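Local atomic coordinates of large adhesion protein (Lap) involved in biofilm formation (Marinobacter hydrocarbonoclasticus, PDB entry 6XI3), a protein that probably extends a bacterial adhesin outward toward its target during biofilm formation, through tandem Ig-like beta-sandwich repeats with calcium ions bound near their junctions. Residues D246-L249 with N250-V253. Numbering follows the deposited sequence.
Sequences DVAL and NSQV. With CA (calcium ion), chain D.
Ser251 grips the carbonyl oxygen of Ala248 twice, once with its backbone and once with its side chain, so that one oxygen takes both donors of a single residue. The backbone bond, Ser251 N to Ala248 O at 3.1 Å, closes a type II turn, in which Asn250 takes the third position with positive phi (72°). The hydroxyl adds a second bond, Ser251 OG to Ala248 O at 2.5 Å, a length to be read with caution at 2.0 Å resolution. Both donors come from the same face of the carbonyl, tilted by 36-37° out of its plane. With chi1 at -55°, OG is turned away from the serine's own carbonyl and folds back over the turn. Beside the serine, Val247 CG1 packs 3.5 Å from Ser251 CB. At the exposed corner Leu249 and Asn250 run side by side, with Leu249 CG 3.8 Å from Asn250 OD1.

Just before the turn, Asp246 binds calcium through OD2 at 2.3 Å, with Asp192, Asp218, Thr220, Asn302 and a water completing the site, while its OD1 forms a salt bridge with Arg301. The loop leads from a calcium site that appears to lie at the junction of successive sandwich domains into one of them: it follows strand 237-245 and enters strand 252-258, which pairs with strands 264-270 and 290-299.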
loop_
_atom_site.group_PDB
_atom_site.type_symbol
_atom_site.label_atom_id
_atom_site.label_comp_id
_atom_site.label_asym_id
_atom_site.label_seq_id
_atom_site.Cartn_x
_atom_site.Cartn_y
_atom_site.Cartn_z
ATOM N N ASP A 246 -3.814 5.603 -4.387
ATOM C CA ASP A 246 -3.481 4.640 -3.313
ATOM C C ASP A 246 -2.800 3.395 -3.897
ATOM O O ASP A 246 -2.935 2.296 -3.303
ATOM C CB ASP A 246 -4.695 4.241 -2.467
ATOM C CG ASP A 246 -4.241 3.733 -1.102
ATOM O OD1 ASP A 246 -3.163 4.182 -0.664
ATOM O OD2 ASP A 246 -4.903 2.822 -0.536
ATOM N N VAL A 247 -2.058 3.544 -4.996
ATOM C CA VAL A 247 -1.225 2.431 -5.519
ATOM C C VAL A 247 0.248 2.798 -5.338
ATOM O O VAL A 247 0.671 3.885 -5.827
ATOM C CB VAL A 247 -1.592 2.102 -6.973
ATOM C CG1 VAL A 247 -0.654 1.087 -7.591
ATOM C CG2 VAL A 247 -3.026 1.612 -7.045
ATOM N N ALA A 248 0.980 1.912 -4.659
ATOM C CA ALA A 248 2.379 2.150 -4.234
ATOM C C ALA A 248 3.275 2.271 -5.465
ATOM O O ALA A 248 2.997 1.615 -6.490
ATOM C CB ALA A 248 2.869 1.071 -3.293
ATOM N N LEU A 249 4.335 3.068 -5.310
ATOM C CA LEU A 249 5.431 3.272 -6.279
ATOM C C LEU A 249 5.916 1.901 -6.737
ATOM O O LEU A 249 6.069 1.036 -5.866
ATOM C CB LEU A 249 6.537 4.052 -5.564
ATOM C CG LEU A 249 7.809 4.291 -6.362
ATOM C CD1 LEU A 249 7.504 5.207 -7.521
ATOM C CD2 LEU A 249 8.905 4.878 -5.470
ATOM N N ASN A 250 6.101 1.722 -8.052
ATOM C CA ASN A 250 6.652 0.495 -8.686
ATOM C C ASN A 250 5.672 -0.669 -8.656
ATOM O O ASN A 250 6.064 -1.754 -9.120
ATOM C CB ASN A 250 7.969 0.061 -8.027
ATOM C CG ASN A 250 9.032 1.115 -8.227
ATOM O OD1 ASN A 250 8.933 1.927 -9.145
ATOM N ND2 ASN A 250 10.042 1.123 -7.376
ATOM N N SER A 251 4.438 -0.482 -8.188
ATOM C CA SER A 251 3.407 -1.548 -8.294
ATOM C C SER A 251 3.220 -1.910 -9.773
ATOM O O SER A 251 3.296 -1.033 -10.639
ATOM C CB SER A 251 2.086 -1.167 -7.684
ATOM O OG SER A 251 2.277 -0.788 -6.354
ATOM N N GLN A 252 2.950 -3.178 -10.024
ATOM C CA GLN A 252 2.731 -3.711 -11.381
ATOM C C GLN A 252 1.279 -3.460 -11.781
ATOM O O GLN A 252 0.368 -3.702 -10.954
ATOM C CB GLN A 252 3.020 -5.213 -11.384
ATOM C CG GLN A 252 2.815 -5.862 -12.745
ATOM C CD GLN A 252 3.338 -7.280 -12.773
ATOM O OE1 GLN A 252 4.385 -7.584 -12.222
ATOM N NE2 GLN A 252 2.644 -8.153 -13.473
ATOM N N VAL A 253 1.088 -3.036 -13.019
ATOM C CA VAL A 253 -0.219 -2.928 -13.699
ATOM C C VAL A 253 -0.226 -4.044 -14.734
ATOM O O VAL A 253 0.681 -4.065 -15.578
ATOM C CB VAL A 253 -0.390 -1.551 -14.347
ATOM C CG1 VAL A 253 -1.754 -1.393 -15.010
ATOM C CG2 VAL A 253 -0.151 -0.455 -13.319
HETATM CA CA CA D . -6.618 2.731 0.945
HETATM O O HOH W 1 -7.939 1.385 -0.489
#